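Cel44C (Paenibacillus polymyxa, PDB 2YIH) hydrolyses beta-1,4-glucan chains such as those of xyloglucan and cellulose, this chain being the family 44 glycoside hydrolase part of a larger multi-domain enzyme. Local coordinates at residues Pro25-Asn31 against Met40-Arg44; Leu110-Gly114 against Arg211-Leu215. The protein carries 8 engineered substitutions. One frame throughout, in Å; residues are numbered along the deposited sequence.

Both contacts lie in the TIM-barrel domain: contact 1 within the barrel wall, contact 2 between the loop after strand 105-110 and helix 205-222. Contact 1 pairs the first two barrel strands, 29-30 and 42-45, and its centre is about 7 Å from the centre of the chain. In contact 2 the loop after the third strand packs on the helix, and its centre is about 21 Å from the centre of the chain. The two centres are 24 Å apart and the nearest atoms about 9 Å, so they do not touch; strand 105-110 lies beside 42-45 in the barrel and runs into contact 2. Neither contact binds the glycan; from the side chain of Ala113 to a bound glucose is about 13 Å.

Contact 1. Residues Pro25-Asn31 against Met40-Arg44; sequences PYIYGTN and MAARR
Asn31 and Arg44 meet where the first two parallel strands of the TIM barrel, 29-30 and 42-45, run side by side. Along the pair, Ala41 N donates to Tyr28 O (2.8 Å), which also takes a weak bond from Ala42 N; Thr30 N then bonds to Ala42 O, and Arg44 N to Thr30 O. Because Gly29 has no side chain to meet Ala42 CB, the strands can come to 4.3 Å between Gly29 CA and Ala42 CA.

At the start of the pair, Met40 turns back over Tyr28 O. Its CB and SD both lie close to that oxygen, CG reaches Thr30 CG2, and the bend at chi2 (-73°) brings CE to Thr30 CB, 3.9 Å away, the two side chains crossing at about a right angle. Ala41 CB rests against Pro25 O, while its carbonyl O meets the edge of the Tyr26 ring.

Arg44 is extended from CG to NE and runs alongside Asn31, whose ND2 is held by the backbone oxygens of Thr357 and Tyr390. The amide stands almost perpendicular to the guanidinium. Arg44 NH1 donates nearly straight to Asn31 OD1 at 2.7 Å, with OD1 lying in the guanidinium plane but NH1 tilted 27° from the carbonyl plane of the amide.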
loop_
_atom_site.group_PDB
_atom_site.type_symbol
_atom_site.label_atom_id
_atom_site.label_comp_id
_atom_site.label_asym_id
_atom_site.label_seq_id
_atom_site.Cartn_x
_atom_site.Cartn_y
_atom_site.Cartn_z
ATOM N N PRO A 25 8.941 -8.178 2.329
ATOM C CA PRO A 25 8.756 -7.453 3.586
ATOM C C PRO A 25 8.040 -6.155 3.333
ATOM O O PRO A 25 7.526 -5.561 4.273
ATOM C CB PRO A 25 10.201 -7.174 4.079
ATOM C CG PRO A 25 11.087 -7.480 2.945
ATOM C CD PRO A 25 10.353 -8.435 2.023
ATOM N N TYR A 26 7.997 -5.693 2.080
ATOM C CA TYR A 26 7.368 -4.363 1.861
ATOM C C TYR A 26 5.843 -4.376 1.900
ATOM O O TYR A 26 5.213 -3.303 1.768
ATOM C CB TYR A 26 7.824 -3.719 0.555
ATOM C CG TYR A 26 9.317 -3.736 0.379
ATOM C CD1 TYR A 26 10.173 -3.333 1.421
ATOM C CD2 TYR A 26 9.879 -4.185 -0.812
ATOM C CE1 TYR A 26 11.566 -3.406 1.254
ATOM C CE2 TYR A 26 11.255 -4.200 -0.996
ATOM C CZ TYR A 26 12.075 -3.803 0.044
ATOM O OH TYR A 26 13.444 -3.859 -0.130
ATOM N N ILE A 27 5.247 -5.553 2.127
ATOM C CA ILE A 27 3.817 -5.595 2.446
ATOM C C ILE A 27 3.520 -5.040 3.848
ATOM O O ILE A 27 2.363 -4.745 4.187
ATOM C CB ILE A 27 3.184 -6.968 2.231
ATOM C CG1 ILE A 27 3.785 -8.012 3.186
ATOM C CG2 ILE A 27 3.326 -7.378 0.763
ATOM C CD1 ILE A 27 2.821 -8.554 4.153
ATOM N N TYR A 28 4.556 -4.949 4.684
ATOM C CA TYR A 28 4.436 -4.235 5.959
ATOM C C TYR A 28 4.801 -2.767 5.777
ATOM O O TYR A 28 5.929 -2.324 6.100
ATOM C CB TYR A 28 5.326 -4.913 7.021
ATOM C CG TYR A 28 5.109 -6.437 7.060
ATOM C CD1 TYR A 28 3.949 -6.979 7.613
ATOM C CD2 TYR A 28 6.059 -7.311 6.532
ATOM C CE1 TYR A 28 3.692 -8.368 7.577
ATOM C CE2 TYR A 28 5.845 -8.725 6.549
ATOM C CZ TYR A 28 4.666 -9.233 7.079
ATOM O OH TYR A 28 4.439 -10.609 7.096
ATOM N N GLY A 29 3.856 -2.009 5.255
ATOM C CA GLY A 29 4.192 -0.683 4.799
ATOM C C GLY A 29 3.097 0.281 5.132
ATOM O O GLY A 29 1.946 -0.109 5.335
ATOM N N THR A 30 3.436 1.562 5.116
ATOM C CA THR A 30 2.419 2.547 5.443
ATOM C C THR A 30 2.634 3.834 4.666
ATOM O O THR A 30 3.677 4.022 4.020
ATOM C CB THR A 30 2.364 2.809 6.977
ATOM O OG1 THR A 30 1.151 3.541 7.290
ATOM C CG2 THR A 30 3.628 3.592 7.424
ATOM N N ASN A 31 1.600 4.677 4.697
ATOM C CA ASN A 31 1.686 6.055 4.236
ATOM C C ASN A 31 2.020 6.926 5.432
ATOM O O ASN A 31 3.194 7.153 5.715
ATOM C CB ASN A 31 0.355 6.458 3.576
ATOM C CG ASN A 31 0.264 5.931 2.167
ATOM O OD1 ASN A 31 0.852 6.521 1.255
ATOM N ND2 ASN A 31 -0.413 4.796 1.980
ATOM N N MET A 40 7.698 -1.284 10.590
ATOM C CA MET A 40 7.403 -1.259 9.160
ATOM C C MET A 40 8.682 -1.530 8.360
ATOM O O MET A 40 9.767 -1.206 8.817
ATOM C CB MET A 40 6.878 0.143 8.778
ATOM C CG MET A 40 5.520 0.454 9.421
ATOM S SD MET A 40 4.167 -0.471 8.646
ATOM C CE MET A 40 2.825 0.108 9.699
ATOM N N ALA A 41 8.523 -2.041 7.141
ATOM C CA ALA A 41 9.638 -2.216 6.196
ATOM C C ALA A 41 9.553 -1.277 4.996
ATOM O O ALA A 41 10.491 -1.191 4.190
ATOM C CB ALA A 41 9.743 -3.752 5.712
ATOM N N ALA A 42 8.434 -0.572 4.864
ATOM C CA ALA A 42 8.262 0.301 3.693
ATOM C C ALA A 42 7.460 1.543 4.068
ATOM O O ALA A 42 6.477 1.452 4.776
ATOM C CB ALA A 42 7.546 -0.460 2.536
ATOM N N ARG A 43 7.891 2.696 3.568
ATOM C CA ARG A 43 7.174 3.960 3.797
ATOM C C ARG A 43 6.927 4.641 2.465
ATOM O O ARG A 43 7.813 4.635 1.604
ATOM C CB ARG A 43 8.009 4.861 4.741
ATOM C CG ARG A 43 8.115 4.220 6.138
ATOM C CD ARG A 43 9.034 5.016 7.088
ATOM N NE ARG A 43 8.493 6.336 7.449
ATOM C CZ ARG A 43 9.070 7.489 7.131
ATOM N NH1 ARG A 43 10.111 7.516 6.301
ATOM N NH2 ARG A 43 8.584 8.620 7.604
ATOM N N ARG A 44 5.755 5.268 2.295
ATOM C CA ARG A 44 5.410 5.946 1.042
ATOM C C ARG A 44 5.140 7.408 1.347
ATOM O O ARG A 44 4.436 7.720 2.303
ATOM C CB ARG A 44 4.130 5.342 0.464
ATOM C CG ARG A 44 3.523 6.134 -0.727
ATOM C CD ARG A 44 2.456 5.266 -1.366
ATOM N NE ARG A 44 1.818 5.914 -2.532
ATOM C CZ ARG A 44 0.663 6.571 -2.495
ATOM N NH1 ARG A 44 0.079 6.878 -1.325
ATOM N NH2 ARG A 44 0.118 7.004 -3.648
HETATM O O HOH W 1 2.032 8.975 2.011
#

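Contact 2. Residues Leu110-Gly114 against Arg211-Leu215; sequences LPMAG and RSVSL
The loop that follows the third strand of the TIM barrel packs here on helix 205-222, with the Met112 side chain of the loop laid against the helix. Met112 covers the helix across Arg211, Ser212 and Leu215. Its CG lies 3.7 Å from Leu215 CD2 and also touches Arg211 CB. With CG anti to the backbone N (chi1 -154°), the chain reaches straight at the helix, then bends at chi3 (53°): SD comes to rest over the backbone, 3.7 Å from Ser212 CA, and CE turns to Ser212 OG, whose hydrogen bond goes to Leu208 O within the helix. Leu215 CD2 carries the packing on to Pro111 O and to Leu110 CB, 4.2 Å away.

Arg211 crosses beside the loop, extended from CG to NE. Its CD lies 3.5 Å from Met112 O, and NH1 comes within 3.2 Å of the same oxygen, while Ala113 O sits over one face of the guanidinium, toward its rim. NE forms a salt bridge with Glu207, one turn earlier in the helix. A leucine in place of Arg211 would probably leave Glu207 without this charged mate and the carbonyl oxygens of Met112 and Ala113 without the cationic group beside them. The contact thus joins two chemistries: the sulfur, methylene and methyl groups of Met112 and Leu215 make the apolar side, and the guanidinium, shared with Glu207, probably stabilises the partial negative charge of Met112 O and Ala113 O beside it.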
loop_
_atom_site.group_PDB
_atom_site.type_symbol
_atom_site.label_atom_id
_atom_site.label_comp_id
_atom_site.label_asym_id
_atom_site.label_seq_id
_atom_site.Cartn_x
_atom_site.Cartn_y
_atom_site.Cartn_z
ATOM N N LEU A 110 6.375 11.650 -7.626
ATOM C CA LEU A 110 6.878 12.739 -8.502
ATOM C C LEU A 110 5.660 13.301 -9.201
ATOM O O LEU A 110 4.650 12.598 -9.355
ATOM C CB LEU A 110 7.848 12.168 -9.546
ATOM C CG LEU A 110 9.118 11.556 -8.923
ATOM C CD1 LEU A 110 10.012 11.052 -10.040
ATOM C CD2 LEU A 110 9.846 12.614 -8.115
ATOM N N PRO A 111 5.722 14.577 -9.617
ATOM C CA PRO A 111 4.491 15.217 -10.146
ATOM C C PRO A 111 4.318 14.955 -11.659
ATOM O O PRO A 111 5.304 15.032 -12.410
ATOM C CB PRO A 111 4.762 16.722 -9.929
ATOM C CG PRO A 111 6.289 16.826 -10.055
ATOM C CD PRO A 111 6.835 15.533 -9.417
ATOM N N MET A 112 3.072 14.764 -12.103
ATOM C CA MET A 112 2.836 14.488 -13.521
ATOM C C MET A 112 1.577 15.196 -14.054
ATOM O O MET A 112 1.314 15.191 -15.250
ATOM C CB MET A 112 2.763 12.954 -13.720
ATOM C CG MET A 112 3.133 12.486 -15.078
ATOM S SD MET A 112 3.102 10.684 -15.235
ATOM C CE MET A 112 1.453 10.277 -14.651
ATOM N N ALA A 113 0.781 15.799 -13.176
ATOM C CA ALA A 113 -0.460 16.413 -13.637
ATOM C C ALA A 113 -0.192 17.692 -14.421
ATOM O O ALA A 113 -1.041 18.113 -15.223
ATOM C CB ALA A 113 -1.443 16.666 -12.445
ATOM N N GLY A 114 0.965 18.310 -14.166
ATOM C CA GLY A 114 1.591 19.258 -15.085
ATOM C C GLY A 114 2.084 20.547 -14.422
ATOM O O GLY A 114 2.890 21.293 -15.018
ATOM N N ARG A 211 2.282 10.867 -20.720
ATOM C CA ARG A 211 2.872 11.581 -19.583
ATOM C C ARG A 211 3.782 10.650 -18.789
ATOM O O ARG A 211 4.849 11.058 -18.338
ATOM C CB ARG A 211 1.761 12.102 -18.666
ATOM C CG ARG A 211 1.090 13.358 -19.207
ATOM C CD ARG A 211 0.033 13.855 -18.227
ATOM N NE ARG A 211 -0.699 15.009 -18.768
ATOM C CZ ARG A 211 -0.248 16.262 -18.718
ATOM N NH1 ARG A 211 0.935 16.527 -18.169
ATOM N NH2 ARG A 211 -0.949 17.252 -19.273
ATOM N N SER A 212 3.354 9.403 -18.665
ATOM C CA SER A 212 4.078 8.384 -17.903
ATOM C C SER A 212 5.401 8.014 -18.555
ATOM O O SER A 212 6.435 7.881 -17.891
ATOM C CB SER A 212 3.196 7.118 -17.799
ATOM O OG SER A 212 2.036 7.389 -17.002
ATOM N N VAL A 213 5.357 7.801 -19.863
ATOM C CA VAL A 213 6.587 7.472 -20.601
ATOM C C VAL A 213 7.577 8.613 -20.533
ATOM O O VAL A 213 8.751 8.395 -20.249
ATOM C CB VAL A 213 6.263 7.139 -22.068
ATOM C CG1 VAL A 213 7.568 7.101 -22.937
ATOM C CG2 VAL A 213 5.469 5.846 -22.107
ATOM N N SER A 214 7.100 9.849 -20.710
ATOM C CA SER A 214 8.008 11.005 -20.625
ATOM C C SER A 214 8.664 11.151 -19.240
ATOM O O SER A 214 9.862 11.410 -19.137
ATOM C CB SER A 214 7.274 12.307 -20.990
ATOM O OG SER A 214 8.172 13.405 -20.888
ATOM N N LEU A 215 7.885 10.973 -18.178
ATOM C CA LEU A 215 8.422 11.178 -16.823
ATOM C C LEU A 215 9.354 9.996 -16.477
ATOM O O LEU A 215 10.456 10.201 -15.951
ATOM C CB LEU A 215 7.283 11.295 -15.800
ATOM C CG LEU A 215 7.705 11.347 -14.320
ATOM C CD1 LEU A 215 8.767 12.413 -14.045
ATOM C CD2 LEU A 215 6.391 11.598 -13.478
#